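Local coordinates for protein alpha-L-arabinofuranosidase B (Aspergillus kawachii, PDB 6SXT) that hydrolyses terminal non-reducing alpha-L-arabinofuranosyl residues from arabinoxylan, arabinan and related plant polysaccharides with retention of configuration, at residues K369-A381 / S387-R399. Numbering follows the deposited sequence.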
ATOM      1  N   LYS A 369     -26.210  25.273  -9.684  1.00 22.02           N
ATOM      2  CA  LYS A 369     -25.500  24.874 -10.913  1.00 22.55           C
ATOM      3  C   LYS A 369     -23.999  24.934 -10.703  1.00 23.66           C
ATOM      4  O   LYS A 369     -23.277  24.002 -11.141  1.00 21.21           O
ATOM      5  CB  LYS A 369     -25.912  25.706 -12.116  1.00 22.35           C
ATOM      6  CG  LYS A 369     -27.329  25.383 -12.555  1.00 24.95           C
ATOM      7  CD  LYS A 369     -27.729  26.184 -13.753  1.00 26.11           C
ATOM      8  CE  LYS A 369     -29.094  25.832 -14.275  1.00 27.67           C
ATOM      9  NZ  LYS A 369     -29.364  26.676 -15.457  1.00 32.59           N
ATOM     10  N   GLU A 370     -23.511  25.977 -10.050  1.00 20.39           N
ATOM     11  CA  GLU A 370     -22.065  26.101  -9.792  1.00 22.10           C
ATOM     12  C   GLU A 370     -21.632  25.036  -8.773  1.00 19.69           C
ATOM     13  O   GLU A 370     -20.476  24.518  -8.898  1.00 21.52           O
ATOM     14  CB  GLU A 370     -21.709  27.494  -9.269  1.00 21.08           C
ATOM     15  CG  GLU A 370     -21.890  28.592 -10.271  1.00 20.94           C
ATOM     16  CD  GLU A 370     -21.498  29.915  -9.606  1.00 23.60           C
ATOM     17  OE1 GLU A 370     -20.882  29.886  -8.530  1.00 21.82           O
ATOM     18  OE2 GLU A 370     -21.813  30.991 -10.201  1.00 23.61           O
ATOM     19  N   GLU A 371     -22.430  24.766  -7.756  1.00 20.37           N
ATOM     20  CA  GLU A 371     -22.136  23.762  -6.703  1.00 20.73           C
ATOM     21  C   GLU A 371     -22.108  22.341  -7.310  1.00 22.00           C
ATOM     22  O   GLU A 371     -21.487  21.457  -6.697  1.00 21.74           O
ATOM     23  CB  GLU A 371     -23.134  23.872  -5.579  1.00 20.82           C
ATOM     24  CG  GLU A 371     -22.922  25.172  -4.778  1.00 21.84           C
ATOM     25  CD  GLU A 371     -24.074  25.485  -3.855  1.00 23.00           C
ATOM     26  OE1 GLU A 371     -25.213  24.987  -4.079  1.00 23.55           O
ATOM     27  OE2 GLU A 371     -23.841  26.255  -2.931  1.00 24.83           O
ATOM     28  N   ALA A 372     -22.767  22.157  -8.435  1.00 21.13           N
ATOM     29  CA  ALA A 372     -22.807  20.847  -9.152  1.00 20.76           C
ATOM     30  C   ALA A 372     -21.825  20.840 -10.315  1.00 20.97           C
ATOM     31  O   ALA A 372     -21.980  19.975 -11.208  1.00 23.24           O
ATOM     32  CB  ALA A 372     -24.189  20.586  -9.622  1.00 21.90           C
ATOM     33  N   SER A 373     -20.905  21.792 -10.372  1.00 19.36           N
ATOM     34  CA  SER A 373     -19.915  21.875 -11.457  1.00 20.34           C
ATOM     35  C   SER A 373     -18.524  21.799 -10.851  1.00 21.88           C
ATOM     36  O   SER A 373     -18.262  22.410  -9.795  1.00 21.30           O
ATOM     37  CB  SER A 373     -20.110  23.119 -12.319  1.00 22.18           C
ATOM     38  OG  SER A 373     -21.399  23.065 -12.869  1.00 21.13           O
ATOM     39  N   TRP A 374     -17.618  21.062 -11.510  1.00 20.09           N
ATOM     40  CA  TRP A 374     -16.293  20.701 -10.950  1.00 19.81           C
ATOM     41  C   TRP A 374     -15.225  20.865 -12.015  1.00 18.83           C
ATOM     42  O   TRP A 374     -15.370  20.313 -13.123  1.00 20.59           O
ATOM     43  CB  TRP A 374     -16.357  19.261 -10.424  1.00 19.56           C
ATOM     44  CG  TRP A 374     -17.415  19.062  -9.383  1.00 19.31           C
ATOM     45  CD1 TRP A 374     -18.693  18.626  -9.573  1.00 19.24           C
ATOM     46  CD2 TRP A 374     -17.332  19.470  -8.020  1.00 18.33           C
ATOM     47  NE1 TRP A 374     -19.371  18.624  -8.395  1.00 19.44           N
ATOM     48  CE2 TRP A 374     -18.569  19.160  -7.427  1.00 18.97           C
ATOM     49  CE3 TRP A 374     -16.309  20.007  -7.233  1.00 19.35           C
ATOM     50  CZ2 TRP A 374     -18.815  19.364  -6.074  1.00 20.12           C
ATOM     51  CZ3 TRP A 374     -16.560  20.235  -5.907  1.00 19.43           C
ATOM     52  CH2 TRP A 374     -17.802  19.917  -5.340  1.00 20.39           C
ATOM     53  N   THR A 375     -14.197  21.625 -11.734  1.00 19.92           N
ATOM     54  CA  THR A 375     -13.016  21.764 -12.585  1.00 20.17           C
ATOM     55  C   THR A 375     -12.087  20.581 -12.256  1.00 19.32           C
ATOM     56  O   THR A 375     -11.674  20.436 -11.118  1.00 20.89           O
ATOM     57  CB  THR A 375     -12.302  23.087 -12.383  1.00 23.70           C
ATOM     58  OG1 THR A 375     -13.286  24.144 -12.524  1.00 23.78           O
ATOM     59  CG2 THR A 375     -11.178  23.232 -13.386  1.00 24.02           C
ATOM     60  N   VAL A 376     -11.777  19.822 -13.277  1.00 22.51           N
ATOM     61  CA  VAL A 376     -10.886  18.638 -13.084  1.00 24.07           C
ATOM     62  C   VAL A 376      -9.464  19.126 -13.244  1.00 24.81           C
ATOM     63  O   VAL A 376      -9.143  19.854 -14.217  1.00 31.43           O
ATOM     64  CB  VAL A 376     -11.248  17.513 -14.068  1.00 29.35           C
ATOM     65  CG1 VAL A 376     -10.449  16.251 -13.691  1.00 34.18           C
ATOM     66  CG2 VAL A 376     -12.715  17.189 -14.022  1.00 29.73           C
ATOM     67  N   VAL A 377      -8.602  18.813 -12.295  1.00 20.98           N
ATOM     68  CA  VAL A 377      -7.200  19.222 -12.386  1.00 21.37           C
ATOM     69  C   VAL A 377      -6.312  17.988 -12.173  1.00 20.86           C
ATOM     70  O   VAL A 377      -6.749  16.993 -11.574  1.00 19.95           O
ATOM     71  CB  VAL A 377      -6.861  20.325 -11.404  1.00 27.35           C
ATOM     72  CG1 VAL A 377      -7.850  21.503 -11.510  1.00 29.88           C
ATOM     73  CG2 VAL A 377      -6.782  19.873 -10.007  1.00 26.44           C
ATOM     74  N   THR A 378      -5.086  18.124 -12.593  1.00 20.82           N
ATOM     75  CA  THR A 378      -4.069  17.082 -12.332  1.00 19.09           C
ATOM     76  C   THR A 378      -4.112  16.727 -10.853  1.00 20.18           C
ATOM     77  O   THR A 378      -4.091  17.592  -9.945  1.00 21.94           O
ATOM     78  CB  THR A 378      -2.685  17.539 -12.782  1.00 23.05           C
ATOM     79  OG1 THR A 378      -2.841  17.913 -14.140  1.00 22.93           O
ATOM     80  CG2 THR A 378      -1.661  16.429 -12.626  1.00 22.63           C
ATOM     81  N   GLY A 379      -4.081  15.407 -10.575  1.00 18.77           N
ATOM     82  CA  GLY A 379      -4.152  14.934  -9.194  1.00 18.12           C
ATOM     83  C   GLY A 379      -3.087  15.554  -8.331  1.00 19.58           C
ATOM     84  O   GLY A 379      -1.869  15.557  -8.687  1.00 20.33           O
ATOM     85  N   LEU A 380      -3.501  16.013  -7.179  1.00 19.37           N
ATOM     86  CA  LEU A 380      -2.595  16.753  -6.287  1.00 19.45           C
ATOM     87  C   LEU A 380      -1.501  15.825  -5.756  1.00 21.54           C
ATOM     88  O   LEU A 380      -0.421  16.362  -5.441  1.00 22.12           O
ATOM     89  CB  LEU A 380      -3.398  17.397  -5.171  1.00 20.43           C
ATOM     90  CG  LEU A 380      -4.315  18.551  -5.626  1.00 21.98           C
ATOM     91  CD1 LEU A 380      -5.172  18.979  -4.508  1.00 21.62           C
ATOM     92  CD2 LEU A 380      -3.470  19.730  -6.111  1.00 25.88           C
ATOM     93  N   ALA A 381      -1.803  14.547  -5.516  1.00 19.06           N
ATOM     94  CA  ALA A 381      -0.764  13.609  -5.000  1.00 19.00           C
ATOM     95  C   ALA A 381      -0.267  12.616  -6.041  1.00 21.05           C
ATOM     96  O   ALA A 381       0.694  11.877  -5.736  1.00 21.53           O
ATOM     97  CB  ALA A 381      -1.297  12.865  -3.815  1.00 19.01           C
ATOM     98  N   SER A 387      -7.929  15.647  -9.314  1.00 18.04           N
ATOM     99  CA  SER A 387      -8.561  16.308  -8.165  1.00 18.40           C
ATOM    100  C   SER A 387      -9.703  17.190  -8.710  1.00 17.99           C
ATOM    101  O   SER A 387      -9.611  17.603  -9.882  1.00 19.04           O
ATOM    102  CB  SER A 387      -7.550  17.090  -7.372  1.00 18.64           C
ATOM    103  OG  SER A 387      -6.503  16.241  -6.835  1.00 19.29           O
ATOM    104  N   PHE A 388     -10.749  17.359  -7.916  1.00 17.73           N
ATOM    105  CA  PHE A 388     -12.010  17.995  -8.356  1.00 19.53           C
ATOM    106  C   PHE A 388     -12.190  19.302  -7.589  1.00 19.52           C
ATOM    107  O   PHE A 388     -12.327  19.286  -6.383  1.00 19.08           O
ATOM    108  CB  PHE A 388     -13.163  17.032  -8.142  1.00 20.02           C
ATOM    109  CG  PHE A 388     -13.026  15.816  -9.026  1.00 21.76           C
ATOM    110  CD1 PHE A 388     -13.565  15.811 -10.290  1.00 22.60           C
ATOM    111  CD2 PHE A 388     -12.256  14.742  -8.633  1.00 22.28           C
ATOM    112  CE1 PHE A 388     -13.381  14.741 -11.147  1.00 25.24           C
ATOM    113  CE2 PHE A 388     -12.088  13.660  -9.489  1.00 22.61           C
ATOM    114  CZ  PHE A 388     -12.650  13.663 -10.731  1.00 23.55           C
ATOM    115  N   GLU A 389     -12.004  20.398  -8.305  1.00 20.20           N
ATOM    116  CA  GLU A 389     -12.023  21.767  -7.732  1.00 21.50           C
ATOM    117  C   GLU A 389     -13.430  22.353  -7.921  1.00 21.35           C
ATOM    118  O   GLU A 389     -14.002  22.250  -8.982  1.00 21.19           O
ATOM    119  CB  GLU A 389     -11.004  22.633  -8.463  1.00 21.80           C
ATOM    120  CG  GLU A 389     -10.875  24.017  -7.844  1.00 21.06           C
ATOM    121  CD  GLU A 389      -9.961  24.898  -8.638  1.00 27.13           C
ATOM    122  OE1 GLU A 389      -9.604  24.489  -9.749  1.00 32.28           O
ATOM    123  OE2 GLU A 389      -9.477  25.864  -8.088  1.00 25.31           O
ATOM    124  N   SER A 390     -13.973  22.930  -6.863  1.00 19.34           N
ATOM    125  CA  SER A 390     -15.288  23.614  -6.869  1.00 19.03           C
ATOM    126  C   SER A 390     -15.264  24.790  -7.856  1.00 19.63           C
ATOM    127  O   SER A 390     -14.276  25.548  -7.916  1.00 21.03           O
ATOM    128  CB  SER A 390     -15.639  24.053  -5.491  1.00 21.24           C
ATOM    129  OG  SER A 390     -16.822  24.876  -5.530  1.00 21.12           O
ATOM    130  N   VAL A 391     -16.340  24.901  -8.637  1.00 20.20           N
ATOM    131  CA  VAL A 391     -16.516  26.058  -9.543  1.00 19.91           C
ATOM    132  C   VAL A 391     -16.878  27.309  -8.696  1.00 20.50           C
ATOM    133  O   VAL A 391     -16.298  28.345  -8.957  1.00 22.98           O
ATOM    134  CB  VAL A 391     -17.537  25.748 -10.637  1.00 22.28           C
ATOM    135  CG1 VAL A 391     -18.124  27.025 -11.275  1.00 24.32           C
ATOM    136  CG2 VAL A 391     -16.861  24.880 -11.686  1.00 20.84           C
ATOM    137  N   ASP A 392     -17.755  27.171  -7.728  1.00 20.92           N
ATOM    138  CA  ASP A 392     -18.197  28.362  -6.924  1.00 20.52           C
ATOM    139  C   ASP A 392     -17.116  28.734  -5.922  1.00 23.63           C
ATOM    140  O   ASP A 392     -17.045  29.923  -5.557  1.00 21.45           O
ATOM    141  CB  ASP A 392     -19.472  28.092  -6.159  1.00 20.76           C
ATOM    142  CG  ASP A 392     -19.379  26.872  -5.264  1.00 22.97           C
ATOM    143  OD1 ASP A 392     -19.498  25.746  -5.847  1.00 23.08           O
ATOM    144  OD2 ASP A 392     -19.298  27.043  -4.022  1.00 20.69           O
ATOM    145  N   THR A 393     -16.249  27.780  -5.526  1.00 21.65           N
ATOM    146  CA  THR A 393     -15.203  27.993  -4.496  1.00 19.84           C
ATOM    147  C   THR A 393     -13.836  27.566  -5.033  1.00 23.51           C
ATOM    148  O   THR A 393     -13.326  26.506  -4.679  1.00 21.12           O
ATOM    149  CB  THR A 393     -15.580  27.347  -3.168  1.00 23.31           C
ATOM    150  OG1 THR A 393     -16.908  27.645  -2.756  1.00 22.95           O
ATOM    151  CG2 THR A 393     -14.648  27.748  -2.072  1.00 21.21           C
ATOM    152  N   PRO A 394     -13.216  28.356  -5.917  1.00 22.35           N
ATOM    153  CA  PRO A 394     -11.923  28.020  -6.480  1.00 24.13           C
ATOM    154  C   PRO A 394     -10.903  27.882  -5.350  1.00 22.80           C
ATOM    155  O   PRO A 394     -11.019  28.521  -4.294  1.00 23.09           O
ATOM    156  CB  PRO A 394     -11.513  29.156  -7.390  1.00 27.81           C
ATOM    157  CG  PRO A 394     -12.762  30.015  -7.525  1.00 28.45           C
ATOM    158  CD  PRO A 394     -13.753  29.620  -6.466  1.00 24.03           C
ATOM    159  N   GLY A 395      -9.961  26.945  -5.540  1.00 22.53           N
ATOM    160  CA  GLY A 395      -8.982  26.651  -4.489  1.00 22.41           C
ATOM    161  C   GLY A 395      -9.434  25.615  -3.505  1.00 20.59           C
ATOM    162  O   GLY A 395      -8.604  25.202  -2.664  1.00 21.41           O
ATOM    163  N   SER A 396     -10.692  25.204  -3.575  1.00 19.27           N
ATOM    164  CA  SER A 396     -11.274  24.154  -2.714  1.00 18.05           C
ATOM    165  C   SER A 396     -11.533  22.913  -3.569  1.00 19.45           C
ATOM    166  O   SER A 396     -11.923  23.050  -4.719  1.00 19.95           O
ATOM    167  CB  SER A 396     -12.473  24.595  -1.971  1.00 19.52           C
ATOM    168  OG  SER A 396     -12.057  25.557  -1.003  1.00 21.32           O
ATOM    169  N   TYR A 397     -11.247  21.748  -2.972  1.00 19.46           N
ATOM    170  CA  TYR A 397     -11.328  20.451  -3.666  1.00 19.36           C
ATOM    171  C   TYR A 397     -12.099  19.464  -2.817  1.00 17.52           C
ATOM    172  O   TYR A 397     -12.115  19.511  -1.618  1.00 18.70           O
ATOM    173  CB  TYR A 397      -9.921  19.896  -3.911  1.00 19.42           C
ATOM    174  CG  TYR A 397      -9.035  20.755  -4.754  1.00 18.66           C
ATOM    175  CD1 TYR A 397      -8.368  21.830  -4.184  1.00 20.85           C
ATOM    176  CD2 TYR A 397      -8.867  20.519  -6.110  1.00 20.86           C
ATOM    177  CE1 TYR A 397      -7.552  22.641  -4.937  1.00 20.60           C
ATOM    178  CE2 TYR A 397      -8.028  21.312  -6.877  1.00 21.60           C
ATOM    179  CZ  TYR A 397      -7.372  22.366  -6.276  1.00 22.53           C
ATOM    180  OH  TYR A 397      -6.552  23.138  -7.047  1.00 29.04           O
ATOM    181  N   ILE A 398     -12.694  18.483  -3.488  1.00 17.88           N
ATOM    182  CA  ILE A 398     -13.300  17.310  -2.836  1.00 17.96           C
ATOM    183  C   ILE A 398     -12.166  16.499  -2.190  1.00 17.73           C
ATOM    184  O   ILE A 398     -11.199  16.159  -2.885  1.00 18.71           O
ATOM    185  CB  ILE A 398     -14.104  16.455  -3.825  1.00 17.70           C
ATOM    186  CG1 ILE A 398     -15.193  17.300  -4.518  1.00 19.36           C
ATOM    187  CG2 ILE A 398     -14.668  15.274  -3.056  1.00 18.97           C
ATOM    188  CD1 ILE A 398     -16.110  16.526  -5.432  1.00 19.15           C
ATOM    189  N   ARG A 399     -12.284  16.267  -0.894  1.00 18.41           N
ATOM    190  CA  ARG A 399     -11.291  15.475  -0.128  1.00 17.51           C
ATOM    191  C   ARG A 399     -12.060  14.571   0.802  1.00 19.30           C
ATOM    192  O   ARG A 399     -13.162  14.900   1.281  1.00 20.03           O
ATOM    193  CB  ARG A 399     -10.292  16.388   0.585  1.00 19.42           C
ATOM    194  CG  ARG A 399     -10.904  17.268   1.680  1.00 19.34           C
ATOM    195  CD  ARG A 399     -11.022  16.622   3.038  1.00 20.25           C
ATOM    196  NE  ARG A 399      -9.742  16.330   3.632  1.00 21.03           N
ATOM    197  CZ  ARG A 399      -8.926  17.213   4.178  1.00 23.33           C
ATOM    198  NH1 ARG A 399      -9.311  18.478   4.364  1.00 22.22           N
ATOM    199  NH2 ARG A 399      -7.701  16.875   4.542  1.00 23.30           N
TER
HETATM  200  O   HOH W   1     -18.630  23.233  -7.015  1.00 21.40           O
HETATM  201  O   HOH W   2     -12.936  25.779 -10.331  1.00 26.91           O
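W374 and I398 meet at about a right angle inside the arabinose-binding domain, a beta-trefoil, where strands 374-378 and 386-390 form an antiparallel hairpin. CB of W374 lies 4.1 Å from E389 O, and with CG beside the backbone N (chi1 -58°) the indole is swung across the partner strand toward I398. CE3 reaches the backbone of E389 and S390, CZ3 passes S390 CA and comes to 3.5 Å from I398 CG1, CH2 meets both I398 CG1 and CD1, and CZ2 meets CD1. The six-membered ring receives I398 CD1 over one face, 3.7 Å from its centroid and 9° off the normal. On the five-membered ring, NE1 is hydrogen-bonded to I348 O. On the same face of the sheet, V376 CG2 packs against F388 CE1. Beyond the strand ends, V391 CG2 packs on S373 CB, and D392 OD1, hydrogen-bonded to H350 NE2, lies 3.4 Å from E371 CA.

The strands are stitched by two reciprocal backbone pairs, T375 with E389 and V377 with S387. On the other face of the sheet, V377 CG2 touches the edge of the Y397 ring at CE2 (3.7 Å), while L380 CD1 sits over its centre, 4.1 Å from the centroid. E389 CG lies over the rim of the opposite face, and its extended chain brings OE2 to G395 N (2.8 Å), tying the strand to the type II turn T393-S396. S387 OG accepts from L380 N (3.0 Å) and is also bonded to A420 O. Water 2 links T375 OG1 to S390 O. Y397 is thus held between L380 and E389, whereas W374 has I398 on one face and water 1 on the other; W374 NE1, S387 OG and E389 OE2 are each hydrogen-bonded, and the apolar packing of I398 and Y397 ties the hairpin to strand 396-401, which carries the substrate-binding H400.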